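Local atomic coordinates of extracellular solute-binding protein family 1 (Alicyclobacillus acidocaldarius subsp. acidocaldarius, PDB entry 4OVJ), a protein that probably captures a solute outside the cell membrane and delivers it to an ABC transporter, as family 1 extracellular solute-binding proteins do. Residues Thr26-Phe31 against His56-Phe61; Ile132-Asn137 against Leu329-Pro334; Lys172-Trp177 against Lys253-Leu258; Gly189-Gln194 against Pro281-Gly286; Lys378-Asp383 against Gln407-Leu412. All blocks are in the same frame, centred on the assembly; numbering follows the deposited sequence. Where two conformers were deposited one is given.

Interaction 1: residues Thr26-Phe31 against His56-Phe61; sequences TLTFGF and HIQTEF
Different first torsions bring the rings of Phe-31 and Phe-61 together: CG of Phe-31 sits between its backbone N and carbonyl carbon (chi1 64°), whereas Phe-61 carries CG anti to the backbone N (chi1 175°). CE2 of Phe-31 comes within 3.4 Å of CD1 of Phe-61, the two planes inclined at 43°, an oblique aromatic pair. CA of Phe-61 lies over one face of the Phe-31 ring, and CB of Thr-59 stands at its edge. An alanine at Phe-31 would remove this ring and probably leave Phe-61 and Thr-59 facing a gap at the end of the strand pair. On the same face of the sheet, Ile-57 bridges two residues of the other strand: its CD1 packs on CD1 of Leu-27 at 3.9 Å, and its CG2 reaches CB of Phe-29. The strands run parallel and in register, as first and last members of the beta-alpha-beta unit that strand 25-31, helix 35-51 and strand 55-61 form; Thr-41 of that helix touches both Phe-29 and Phe-31. Backbone bonds begin tight, with Leu-27 N to His-56 O at 2.8 Å, and end with a weak one from Phe-31 N to Glu-60 O at 3.4 Å. On the face carrying Thr-28, the extended Glu-60 side chain brings OE2 to 3.5 Å from CG2 of Thr-28.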
# COMPACT_ATOMS: atom_id res chain seq x y z
N THR A 26 -21.98 25.15 -5.19
CA THR A 26 -20.75 24.73 -5.84
C THR A 26 -19.69 24.36 -4.79
O THR A 26 -19.46 25.12 -3.84
CB THR A 26 -20.19 25.85 -6.73
OG1 THR A 26 -21.14 26.15 -7.74
CG2 THR A 26 -18.86 25.44 -7.38
N LEU A 27 -19.08 23.20 -4.99
CA LEU A 27 -17.95 22.74 -4.19
C LEU A 27 -16.69 22.82 -5.02
O LEU A 27 -16.70 22.38 -6.17
CB LEU A 27 -18.12 21.28 -3.78
CG LEU A 27 -19.36 20.92 -2.97
CD1 LEU A 27 -19.54 19.42 -2.90
CD2 LEU A 27 -19.25 21.50 -1.58
N THR A 28 -15.61 23.33 -4.44
CA THR A 28 -14.29 23.23 -5.08
C THR A 28 -13.59 21.94 -4.63
O THR A 28 -13.78 21.49 -3.50
CB THR A 28 -13.41 24.44 -4.71
OG1 THR A 28 -13.46 24.64 -3.30
CG2 THR A 28 -13.90 25.68 -5.44
N PHE A 29 -12.80 21.35 -5.52
CA PHE A 29 -12.22 20.03 -5.31
C PHE A 29 -10.79 20.04 -5.82
O PHE A 29 -10.55 20.07 -7.03
CB PHE A 29 -13.04 18.99 -6.06
CG PHE A 29 -12.46 17.59 -6.08
CD1 PHE A 29 -11.70 17.09 -5.04
CD2 PHE A 29 -12.77 16.74 -7.13
CE1 PHE A 29 -11.22 15.79 -5.05
CE2 PHE A 29 -12.29 15.45 -7.16
CZ PHE A 29 -11.52 14.97 -6.12
N GLY A 30 -9.84 20.03 -4.88
CA GLY A 30 -8.42 20.01 -5.19
C GLY A 30 -7.88 18.59 -5.19
O GLY A 30 -8.21 17.79 -4.32
N PHE A 31 -7.05 18.27 -6.17
CA PHE A 31 -6.39 16.97 -6.20
C PHE A 31 -5.11 17.05 -7.02
O PHE A 31 -4.91 18.02 -7.75
CB PHE A 31 -7.34 15.87 -6.72
CG PHE A 31 -7.78 16.07 -8.13
CD1 PHE A 31 -8.83 16.92 -8.43
CD2 PHE A 31 -7.14 15.39 -9.16
CE1 PHE A 31 -9.24 17.10 -9.74
CE2 PHE A 31 -7.55 15.57 -10.47
CZ PHE A 31 -8.59 16.43 -10.76
N HIS A 56 -22.67 21.68 -8.18
CA HIS A 56 -21.58 21.84 -9.12
C HIS A 56 -20.26 21.52 -8.44
O HIS A 56 -20.04 21.85 -7.26
CB HIS A 56 -21.47 23.28 -9.60
CG HIS A 56 -22.69 23.81 -10.28
ND1 HIS A 56 -23.22 23.24 -11.42
CD2 HIS A 56 -23.41 24.93 -10.05
CE1 HIS A 56 -24.25 23.96 -11.83
NE2 HIS A 56 -24.38 24.99 -11.01
N ILE A 57 -19.37 20.89 -9.18
CA ILE A 57 -18.00 20.67 -8.74
C ILE A 57 -17.07 21.52 -9.60
O ILE A 57 -17.08 21.43 -10.83
CB ILE A 57 -17.59 19.20 -8.84
CG1 ILE A 57 -18.55 18.32 -8.05
CG2 ILE A 57 -16.15 19.02 -8.36
CD1 ILE A 57 -18.59 18.61 -6.56
N GLN A 58 -16.29 22.36 -8.93
CA GLN A 58 -15.26 23.13 -9.56
C GLN A 58 -13.92 22.49 -9.23
O GLN A 58 -13.42 22.61 -8.11
CB GLN A 58 -15.33 24.57 -9.06
CG GLN A 58 -14.30 25.48 -9.67
CD GLN A 58 -14.41 26.90 -9.17
OE1 GLN A 58 -15.49 27.36 -8.81
NE2 GLN A 58 -13.29 27.61 -9.15
N THR A 59 -13.32 21.80 -10.20
CA THR A 59 -12.06 21.13 -9.95
C THR A 59 -10.90 22.12 -9.91
O THR A 59 -10.90 23.13 -10.62
CB THR A 59 -11.77 20.02 -10.97
OG1 THR A 59 -11.73 20.57 -12.29
CG2 THR A 59 -12.84 18.96 -10.88
N GLU A 60 -9.93 21.82 -9.05
CA GLU A 60 -8.71 22.58 -8.91
C GLU A 60 -7.57 21.55 -8.95
O GLU A 60 -6.96 21.22 -7.94
CB GLU A 60 -8.72 23.37 -7.59
CG GLU A 60 -9.82 24.43 -7.51
CD GLU A 60 -9.78 25.24 -6.22
OE1 GLU A 60 -9.01 24.88 -5.31
OE2 GLU A 60 -10.53 26.23 -6.11
N PHE A 61 -7.32 21.04 -10.14
CA PHE A 61 -6.24 20.10 -10.37
C PHE A 61 -4.93 20.83 -10.17
O PHE A 61 -4.70 21.86 -10.80
CB PHE A 61 -6.31 19.56 -11.78
CG PHE A 61 -5.16 18.67 -12.14
CD1 PHE A 61 -4.90 17.53 -11.40
CD2 PHE A 61 -4.34 18.98 -13.21
CE1 PHE A 61 -3.85 16.70 -11.74
CE2 PHE A 61 -3.28 18.15 -13.55
CZ PHE A 61 -3.04 17.01 -12.81

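Interaction 2: residues Ile132-Asn137 against Leu329-Pro334; sequences IPNALN and LVRGIP
A short antiparallel pairing joins Leu-136, on the long strand 128-144, to Ile-333 in the brief strand 333-334. Two reciprocal backbone bonds, Leu-136 N to Ile-333 O at 2.8 Å and Ile-333 N to Leu-136 O at 2.9 Å, make this a hydrogen-bonded antiparallel pair. Just before Ile-333, Gly-332 has phi 136°, and a CB there would clash with Leu-136 O. CB of Ala-135 packs against CB of Arg-331 at 3.8 Å. Beyond it the extended Arg-331 chain crosses Asn-134 at about a right angle, its CD 3.9 Å from Asn-134 ND2, with the amide and guanidinium planes 76° apart. Both residues donate to OE1 of Gln-296, so an alanine at Asn-134 would probably leave that oxygen without one donor and uncover the arginine's CD. Strand 293-300 supplies Gln-296 and flanks 132-137, helix 35-51 meets Arg-331 through Val-40, and helix 350-365 covers Ile-333 through Phe-356.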
# COMPACT_ATOMS: atom_id res chain seq x y z
N ILE A 132 -10.56 9.99 4.64
CA ILE A 132 -10.96 8.62 4.36
C ILE A 132 -10.12 8.08 3.19
O ILE A 132 -10.06 8.70 2.12
CB ILE A 132 -12.46 8.52 4.09
CG1 ILE A 132 -13.23 9.06 5.32
CG2 ILE A 132 -12.83 7.07 3.81
CD1 ILE A 132 -14.72 9.15 5.14
N PRO A 133 -9.42 6.95 3.41
CA PRO A 133 -8.62 6.39 2.33
C PRO A 133 -9.48 6.14 1.11
O PRO A 133 -10.63 5.70 1.25
CB PRO A 133 -8.10 5.07 2.92
CG PRO A 133 -8.04 5.34 4.38
CD PRO A 133 -9.26 6.17 4.65
N ASN A 134 -8.96 6.45 -0.06
CA ASN A 134 -9.74 6.31 -1.29
C ASN A 134 -9.39 5.07 -2.11
O ASN A 134 -10.14 4.67 -3.00
CB ASN A 134 -9.69 7.59 -2.13
CG ASN A 134 -8.30 7.97 -2.59
OD1 ASN A 134 -7.37 7.17 -2.59
ND2 ASN A 134 -8.15 9.24 -3.00
N ALA A 135 -8.26 4.45 -1.80
CA ALA A 135 -7.79 3.27 -2.51
C ALA A 135 -6.74 2.57 -1.67
O ALA A 135 -6.13 3.18 -0.79
CB ALA A 135 -7.22 3.64 -3.87
N LEU A 136 -6.52 1.30 -1.97
CA LEU A 136 -5.76 0.42 -1.10
C LEU A 136 -4.68 -0.38 -1.83
O LEU A 136 -4.77 -0.62 -3.03
CB LEU A 136 -6.72 -0.60 -0.48
CG LEU A 136 -7.95 -0.04 0.23
CD1 LEU A 136 -8.80 -1.17 0.78
CD2 LEU A 136 -7.53 0.90 1.36
N ASN A 137 -3.67 -0.80 -1.07
CA ASN A 137 -2.71 -1.78 -1.52
C ASN A 137 -2.25 -2.59 -0.31
O ASN A 137 -2.34 -2.13 0.82
CB ASN A 137 -1.53 -1.08 -2.18
CG ASN A 137 -0.82 -1.92 -3.23
OD1 ASN A 137 -1.06 -3.11 -3.42
ND2 ASN A 137 0.09 -1.26 -3.94
N LEU A 329 -8.74 1.38 -11.27
CA LEU A 329 -7.71 0.88 -10.36
C LEU A 329 -6.49 1.80 -10.37
O LEU A 329 -5.44 1.45 -9.85
CB LEU A 329 -7.32 -0.55 -10.74
CG LEU A 329 -8.21 -1.64 -10.15
CD1 LEU A 329 -9.44 -1.83 -11.01
CD2 LEU A 329 -7.44 -2.95 -10.04
N VAL A 330 -6.66 3.00 -10.91
CA VAL A 330 -5.56 3.91 -11.13
C VAL A 330 -4.82 4.24 -9.81
O VAL A 330 -3.60 4.19 -9.75
CB VAL A 330 -6.09 5.19 -11.86
CG1 VAL A 330 -4.98 6.20 -12.04
CG2 VAL A 330 -6.71 4.82 -13.21
N ARG A 331 -5.57 4.54 -8.76
CA ARG A 331 -4.98 4.87 -7.44
C ARG A 331 -4.71 3.65 -6.56
O ARG A 331 -4.07 3.76 -5.51
CB ARG A 331 -5.92 5.80 -6.69
CG ARG A 331 -6.02 7.19 -7.28
CD ARG A 331 -7.13 7.93 -6.56
NE ARG A 331 -7.13 9.37 -6.79
CZ ARG A 331 -7.65 9.99 -7.86
NH1 ARG A 331 -8.22 9.31 -8.85
NH2 ARG A 331 -7.60 11.31 -7.93
N GLY A 332 -5.21 2.50 -6.97
CA GLY A 332 -5.15 1.29 -6.18
C GLY A 332 -6.47 0.55 -6.19
O GLY A 332 -7.36 0.83 -7.01
N ILE A 333 -6.60 -0.41 -5.28
CA ILE A 333 -7.82 -1.19 -5.15
C ILE A 333 -8.90 -0.34 -4.49
O ILE A 333 -8.62 0.34 -3.51
CB ILE A 333 -7.56 -2.44 -4.31
CG1 ILE A 333 -6.52 -3.31 -5.02
CG2 ILE A 333 -8.84 -3.23 -4.10
CD1 ILE A 333 -6.85 -3.49 -6.48
N PRO A 334 -10.14 -0.38 -5.00
CA PRO A 334 -11.19 0.41 -4.38
C PRO A 334 -11.37 0.12 -2.90
O PRO A 334 -11.33 -1.03 -2.47
CB PRO A 334 -12.44 0.00 -5.15
CG PRO A 334 -11.93 -0.38 -6.49
CD PRO A 334 -10.60 -1.02 -6.24

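Interaction 3: residues Lys172-Trp177 against Lys253-Leu258; sequences KATGKW and KSDAEL
Trp-177 and Lys-253 meet through backbone and side chain alike. Trp-177 N donates to Lys-253 O at 3.1 Å, while the six-membered side of the indole lies alongside the aliphatic part of the lysine, CZ3 standing 3.7 Å from CB of Lys-253. With CG anti to its carbonyl carbon (chi1 -62°), the tryptophan also brings CE3 to 3.4 Å from Lys-253 O. A weak return bond runs from Asp-255 N to Trp-177 O at 3.0 Å, so the two backbones form a single bridge, Trp-177 with Ser-254. This bridge ties the chain leaving helix 160-174 to the approach of strand 256-260. Gly-175, with positive phi (70°), takes the chain out of the helix, and Thr-174 makes an ST turn by accepting Lys-176 N at OG1. The two waters form the next shell: one hydrogen-bonds to Thr-174 OG1 and to Asp-255 OD2, both at 2.6 Å, and the second accepts from Lys-176 NZ and donates to Asp-255 OD1 at 2.8 Å. Further out, Arg-273 forms a salt bridge with OD1 of Asp-255 and bonds the Ser-254 carbonyl, which holds this buried carboxylate in place, while Pro-231 and Pro-232 pack against the indole of Trp-177.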
# COMPACT_ATOMS: atom_id res chain seq x y z
N LYS A 172 12.96 -28.28 -5.69
CA LYS A 172 13.31 -29.67 -6.00
C LYS A 172 12.58 -30.17 -7.23
O LYS A 172 13.17 -30.85 -8.08
CB LYS A 172 12.99 -30.57 -4.81
CG LYS A 172 13.97 -30.47 -3.66
CD LYS A 172 15.22 -31.31 -3.90
CE LYS A 172 15.81 -31.78 -2.58
NZ LYS A 172 15.70 -30.73 -1.54
N ALA A 173 11.30 -29.83 -7.34
CA ALA A 173 10.46 -30.29 -8.45
C ALA A 173 10.77 -29.57 -9.77
O ALA A 173 10.61 -30.16 -10.84
CB ALA A 173 8.99 -30.14 -8.11
N THR A 174 11.19 -28.32 -9.70
CA THR A 174 11.32 -27.48 -10.90
C THR A 174 12.75 -27.24 -11.35
O THR A 174 12.99 -26.98 -12.53
CB THR A 174 10.70 -26.08 -10.68
OG1 THR A 174 11.44 -25.37 -9.68
CG2 THR A 174 9.24 -26.18 -10.29
N GLY A 175 13.69 -27.26 -10.41
CA GLY A 175 15.06 -26.81 -10.67
C GLY A 175 15.20 -25.30 -10.85
O GLY A 175 16.29 -24.81 -11.16
N LYS A 176 14.11 -24.56 -10.64
CA LYS A 176 14.13 -23.12 -10.77
C LYS A 176 14.06 -22.52 -9.37
O LYS A 176 13.80 -23.23 -8.39
CB LYS A 176 12.94 -22.64 -11.59
CG LYS A 176 12.98 -23.07 -13.05
CD LYS A 176 11.86 -22.43 -13.83
CE LYS A 176 11.82 -22.92 -15.27
NZ LYS A 176 10.55 -22.54 -15.98
N TRP A 177 14.29 -21.22 -9.27
CA TRP A 177 14.10 -20.53 -7.99
C TRP A 177 12.62 -20.55 -7.67
O TRP A 177 11.81 -20.28 -8.54
CB TRP A 177 14.65 -19.12 -8.03
CG TRP A 177 16.11 -19.09 -8.29
CD1 TRP A 177 17.07 -19.78 -7.62
CD2 TRP A 177 16.80 -18.32 -9.29
NE1 TRP A 177 18.31 -19.51 -8.14
CE2 TRP A 177 18.18 -18.62 -9.17
CE3 TRP A 177 16.40 -17.42 -10.28
CZ2 TRP A 177 19.15 -18.05 -10.00
CZ3 TRP A 177 17.36 -16.86 -11.11
CH2 TRP A 177 18.71 -17.17 -10.97
N LYS A 253 12.43 -17.52 -14.44
CA LYS A 253 13.49 -18.16 -13.67
C LYS A 253 13.08 -18.35 -12.21
O LYS A 253 13.69 -19.14 -11.50
CB LYS A 253 14.76 -17.32 -13.76
CG LYS A 253 15.31 -17.21 -15.18
CD LYS A 253 16.63 -16.46 -15.22
CE LYS A 253 17.10 -16.25 -16.65
NZ LYS A 253 17.25 -17.55 -17.36
N SER A 254 12.06 -17.61 -11.77
CA SER A 254 11.54 -17.70 -10.41
C SER A 254 10.04 -17.93 -10.49
O SER A 254 9.38 -17.44 -11.43
CB SER A 254 11.80 -16.42 -9.65
OG SER A 254 11.13 -16.42 -8.40
N ASP A 255 9.49 -18.62 -9.50
CA ASP A 255 8.08 -19.00 -9.53
C ASP A 255 7.19 -18.24 -8.56
O ASP A 255 6.00 -18.52 -8.48
CB ASP A 255 7.95 -20.52 -9.36
CG ASP A 255 8.44 -21.28 -10.61
OD1 ASP A 255 8.51 -20.65 -11.69
OD2 ASP A 255 8.74 -22.49 -10.53
N ALA A 256 7.73 -17.25 -7.85
CA ALA A 256 6.93 -16.46 -6.90
C ALA A 256 7.64 -15.20 -6.49
O ALA A 256 8.86 -15.12 -6.56
CB ALA A 256 6.60 -17.27 -5.63
N GLU A 257 6.87 -14.26 -5.98
CA GLU A 257 7.39 -13.01 -5.49
C GLU A 257 6.44 -12.46 -4.42
O GLU A 257 5.22 -12.46 -4.60
CB GLU A 257 7.49 -12.07 -6.69
CG GLU A 257 8.12 -10.75 -6.41
CD GLU A 257 8.47 -10.01 -7.70
OE1 GLU A 257 8.12 -10.45 -8.85
OE2 GLU A 257 9.14 -8.99 -7.54
N LEU A 258 7.01 -12.04 -3.29
CA LEU A 258 6.31 -11.35 -2.22
C LEU A 258 6.42 -9.87 -2.54
O LEU A 258 7.51 -9.31 -2.49
CB LEU A 258 6.97 -11.64 -0.87
CG LEU A 258 6.54 -10.75 0.30
CD1 LEU A 258 5.07 -10.96 0.58
CD2 LEU A 258 7.39 -11.04 1.53
O HOH W 1 10.50 -23.13 -8.79
O HOH W 2 9.02 -21.10 -14.37

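Interaction 4: residues Gly189-Gln194 against Pro281-Gly286; sequences GYWARQ and PTQPGG
The backbones of Gln-194, at the end of helix 185-194, and Gly-286 come within 5.0 Å between CA atoms, where residues Gln-283 to Gly-286 form a type II beta turn closed by Gly-286 N to Gln-283 O. Gly-286 CA lies 3.1 Å from Gln-194 O, and a CB at that position would clash with the same oxygen. Two side chains one helical turn apart grip a single acceptor, the carbonyl oxygen of Pro-281. Tyr-190 OH donates to Pro-281 O at 2.7 Å; this oxygen lies in the plane of the tyrosine ring at its edge, but the hydroxyl stands 46° out of the carbonyl plane. Gln-194 NE2 gives the second bond to Pro-281 O at 2.9 Å and uses a lone pair in the carbonyl plane, though its N-H points off line at 134°. The two donors therefore reach this oxygen from different directions. Extended beyond CG, the Gln-194 chain carries NE2 out to Pro-281 O; nearer the helix its CB lies 3.9 Å from CB of Gln-283, the two side chains crossing at about a right angle with amide planes 83° apart. Gln-283 bends at chi2, which turns its own amide back to Pro-284 O, to which NE2 donates at 3.0 Å. The loop between strands 275-278 and 293-300 is thereby fastened to helix 185-194, while Trp-160 of helix 160-174 bonds Gln-194 OE1 through NE1 and packs on Pro-281 and Gln-283.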
# COMPACT_ATOMS: atom_id res chain seq x y z
N GLY A 189 9.78 -4.36 7.34
CA GLY A 189 8.75 -3.73 8.15
C GLY A 189 7.65 -4.69 8.56
O GLY A 189 7.20 -4.68 9.70
N TYR A 190 7.23 -5.52 7.62
CA TYR A 190 6.25 -6.57 7.85
C TYR A 190 6.73 -7.58 8.90
O TYR A 190 6.04 -7.85 9.88
CB TYR A 190 5.93 -7.25 6.51
CG TYR A 190 4.99 -8.42 6.59
CD1 TYR A 190 3.62 -8.24 6.68
CD2 TYR A 190 5.48 -9.72 6.55
CE1 TYR A 190 2.77 -9.34 6.75
CE2 TYR A 190 4.64 -10.81 6.62
CZ TYR A 190 3.29 -10.61 6.70
OH TYR A 190 2.45 -11.69 6.78
N TRP A 191 7.95 -8.07 8.74
CA TRP A 191 8.60 -8.94 9.72
C TRP A 191 8.72 -8.30 11.10
O TRP A 191 8.41 -8.93 12.11
CB TRP A 191 10.00 -9.32 9.19
CG TRP A 191 10.80 -10.27 10.04
CD1 TRP A 191 11.56 -9.95 11.12
CD2 TRP A 191 10.95 -11.68 9.84
NE1 TRP A 191 12.17 -11.08 11.61
CE2 TRP A 191 11.82 -12.15 10.84
CE3 TRP A 191 10.46 -12.58 8.89
CZ2 TRP A 191 12.20 -13.49 10.93
CZ3 TRP A 191 10.83 -13.93 8.99
CH2 TRP A 191 11.69 -14.36 10.00
N ALA A 192 9.17 -7.06 11.14
CA ALA A 192 9.32 -6.36 12.40
C ALA A 192 7.99 -6.28 13.12
O ALA A 192 7.92 -6.53 14.33
CB ALA A 192 9.88 -4.97 12.21
N ARG A 193 6.93 -5.94 12.39
CA ARG A 193 5.59 -5.82 12.99
C ARG A 193 5.12 -7.16 13.57
O ARG A 193 4.50 -7.20 14.63
CB ARG A 193 4.59 -5.29 11.97
CG ARG A 193 4.71 -3.78 11.74
CD ARG A 193 4.00 -3.35 10.47
NE ARG A 193 2.60 -3.83 10.39
CZ ARG A 193 1.50 -3.17 10.78
NH1 ARG A 193 1.57 -1.95 11.32
NH2 ARG A 193 0.31 -3.73 10.64
N GLN A 194 5.47 -8.26 12.89
CA GLN A 194 5.14 -9.60 13.42
C GLN A 194 5.83 -9.89 14.75
O GLN A 194 5.35 -10.71 15.53
CB GLN A 194 5.52 -10.68 12.44
CG GLN A 194 4.82 -10.62 11.12
CD GLN A 194 5.31 -11.67 10.17
OE1 GLN A 194 6.52 -11.88 10.03
NE2 GLN A 194 4.38 -12.38 9.55
N PRO A 281 3.34 -14.85 4.54
CA PRO A 281 3.45 -15.80 5.63
C PRO A 281 3.42 -15.19 7.01
O PRO A 281 3.74 -14.01 7.18
CB PRO A 281 4.80 -16.47 5.39
CG PRO A 281 5.04 -16.32 3.94
CD PRO A 281 4.48 -14.97 3.62
N THR A 282 3.03 -16.00 7.97
CA THR A 282 2.87 -15.58 9.34
C THR A 282 4.03 -16.02 10.23
O THR A 282 4.79 -16.92 9.89
CB THR A 282 1.56 -16.15 9.92
OG1 THR A 282 1.59 -17.58 9.87
CG2 THR A 282 0.38 -15.64 9.14
N GLN A 283 4.13 -15.36 11.39
CA GLN A 283 5.10 -15.72 12.41
C GLN A 283 4.39 -16.36 13.60
O GLN A 283 3.69 -15.69 14.32
CB GLN A 283 5.85 -14.49 12.89
CG GLN A 283 6.81 -14.75 14.03
CD GLN A 283 7.85 -15.79 13.67
OE1 GLN A 283 8.59 -15.63 12.70
NE2 GLN A 283 7.91 -16.87 14.44
N PRO A 284 4.62 -17.66 13.83
CA PRO A 284 4.06 -18.29 15.02
C PRO A 284 4.56 -17.62 16.30
O PRO A 284 5.75 -17.31 16.42
CB PRO A 284 4.51 -19.74 14.89
CG PRO A 284 4.66 -19.94 13.41
CD PRO A 284 5.22 -18.64 12.91
N GLY A 285 3.63 -17.35 17.22
CA GLY A 285 3.94 -16.62 18.44
C GLY A 285 4.08 -15.12 18.21
O GLY A 285 4.43 -14.38 19.13
N GLY A 286 3.84 -14.68 16.98
CA GLY A 286 3.95 -13.28 16.61
C GLY A 286 2.62 -12.54 16.57
O GLY A 286 1.55 -13.07 16.89

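Interaction 5: residues Lys378-Asp383 against Gln407-Leu412; sequences KEIDQD and QEANDL
Leu-412 and Ile-380 each bury more surface in this contact than any other residue, followed by Asp-383. CG of Leu-412 is anti to the backbone N (chi1 -177°), which sends the side chain across to helix 377-392. There CD2 stands 4.0 Å from CG1 of Ile-380, the two side chains sliding past each other in opposite directions, and 3.7 Å from CD of Glu-379, whose extended chain crosses it obliquely. The other branch of Ile-380, CG2, packs on CB of Ala-409 at 4.1 Å. Helices 377-392 and 398-414 follow one another and form an antiparallel helical hairpin, the segment axes 172° apart in direction and 10.4 Å apart at closest approach. Ile-380 also touches Phe-405 and Leu-413 of helix 398-414 and Trp-185 of helix 185-194, so its surroundings are largely apolar. At the more polar margin, Asp-383 OD2 lies 3.3 Å from Glu-408 OE1, two acceptors with the carboxylate planes at 42°; such closeness may raise the proton affinity of one of these carboxylates.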
# COMPACT_ATOMS: atom_id res chain seq x y z
N LYS A 378 13.71 7.82 3.12
CA LYS A 378 14.21 7.48 1.79
C LYS A 378 15.68 7.06 1.83
O LYS A 378 16.05 6.04 1.25
CB LYS A 378 13.99 8.65 0.82
CG LYS A 378 14.24 8.29 -0.63
CD LYS A 378 13.55 9.26 -1.59
CE LYS A 378 13.78 8.87 -3.04
NZ LYS A 378 15.17 9.15 -3.48
N GLU A 379 16.50 7.83 2.55
CA GLU A 379 17.93 7.51 2.70
C GLU A 379 18.12 6.20 3.47
O GLU A 379 18.93 5.36 3.07
CB GLU A 379 18.67 8.65 3.41
CG GLU A 379 20.16 8.35 3.60
CD GLU A 379 20.99 9.55 4.03
OE1 GLU A 379 20.43 10.65 4.25
OE2 GLU A 379 22.23 9.39 4.16
N ILE A 380 17.39 6.05 4.57
CA ILE A 380 17.47 4.84 5.40
C ILE A 380 17.07 3.60 4.60
O ILE A 380 17.72 2.57 4.68
CB ILE A 380 16.62 4.99 6.68
CG1 ILE A 380 17.26 6.06 7.58
CG2 ILE A 380 16.56 3.67 7.44
CD1 ILE A 380 16.50 6.40 8.83
N ASP A 381 16.00 3.72 3.83
CA ASP A 381 15.55 2.64 2.93
C ASP A 381 16.67 2.24 1.97
O ASP A 381 16.96 1.05 1.79
CB ASP A 381 14.31 3.14 2.18
CG ASP A 381 13.64 2.08 1.33
OD1 ASP A 381 14.33 1.33 0.63
OD2 ASP A 381 12.40 2.04 1.32
N GLN A 382 17.33 3.24 1.38
CA GLN A 382 18.43 2.97 0.47
C GLN A 382 19.60 2.32 1.20
O GLN A 382 20.18 1.37 0.69
CB GLN A 382 18.88 4.25 -0.28
CG GLN A 382 19.90 3.99 -1.38
CD GLN A 382 19.40 3.01 -2.44
OE1 GLN A 382 18.44 3.30 -3.15
NE2 GLN A 382 20.05 1.86 -2.56
N ASP A 383 19.93 2.82 2.40
CA ASP A 383 20.99 2.21 3.22
C ASP A 383 20.66 0.75 3.55
O ASP A 383 21.54 -0.10 3.56
CB ASP A 383 21.24 2.98 4.52
CG ASP A 383 21.76 4.39 4.30
OD1 ASP A 383 22.36 4.66 3.23
OD2 ASP A 383 21.58 5.25 5.20
N GLN A 407 23.32 1.24 13.53
CA GLN A 407 24.11 2.34 14.09
C GLN A 407 24.00 3.56 13.18
O GLN A 407 23.76 4.68 13.64
CB GLN A 407 25.58 1.92 14.25
CG GLN A 407 26.45 2.95 14.95
CD GLN A 407 27.93 2.65 14.83
OE1 GLN A 407 28.37 1.90 13.94
NE2 GLN A 407 28.72 3.24 15.72
N GLU A 408 24.17 3.33 11.88
CA GLU A 408 24.09 4.38 10.87
C GLU A 408 22.74 5.09 10.87
O GLU A 408 22.68 6.32 10.93
CB GLU A 408 24.39 3.79 9.49
CG GLU A 408 24.18 4.75 8.32
CD GLU A 408 24.83 4.27 7.02
OE1 GLU A 408 24.75 5.01 6.02
OE2 GLU A 408 25.41 3.16 7.00
N ALA A 409 21.66 4.30 10.80
CA ALA A 409 20.31 4.83 10.76
C ALA A 409 19.96 5.58 12.05
O ALA A 409 19.40 6.67 11.99
CB ALA A 409 19.31 3.71 10.51
N ASN A 410 20.29 5.00 13.21
CA ASN A 410 20.01 5.66 14.49
C ASN A 410 20.77 6.97 14.65
O ASN A 410 20.24 7.93 15.21
CB ASN A 410 20.26 4.73 15.69
CG ASN A 410 19.07 3.84 16.01
OD1 ASN A 410 17.92 4.28 15.94
ND2 ASN A 410 19.34 2.59 16.37
N ASP A 411 22.00 7.01 14.15
CA ASP A 411 22.81 8.24 14.16
C ASP A 411 22.17 9.33 13.30
O ASP A 411 22.12 10.50 13.69
CB ASP A 411 24.25 7.98 13.67
CG ASP A 411 25.14 7.34 14.73
OD1 ASP A 411 24.75 7.31 15.92
OD2 ASP A 411 26.25 6.87 14.38
N LEU A 412 21.70 8.93 12.13
CA LEU A 412 21.00 9.84 11.23
C LEU A 412 19.69 10.35 11.84
O LEU A 412 19.38 11.54 11.77
CB LEU A 412 20.71 9.12 9.92
CG LEU A 412 20.05 9.90 8.78
CD1 LEU A 412 20.83 11.17 8.47
CD2 LEU A 412 19.97 9.01 7.55

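Interactions 1 and 2 touch, through CD2 of Phe-31 and NH2 of Arg-331 at 4.3 Å, and their centres are about 20 Å apart. The same NH2 bonds Thr-41 of helix 35-51 and Gln-86 of strand 84-87, so 329-334, which pairs with strand 128-144, also meets the beta-alpha-beta unit and its neighbouring strand. Interaction 3 reaches the same sheet through strand 256-260, a neighbour of 128-144, but its centre lies about 49 Å from that of interaction 1, across the middle of the chain. Interactions 3 and 4 alternate along the sequence and approach to about 5 Å between nearest atoms. Helix 185-194 serves interaction 4 and also touches Ile-380 of interaction 5, whose centre is about 22 Å away.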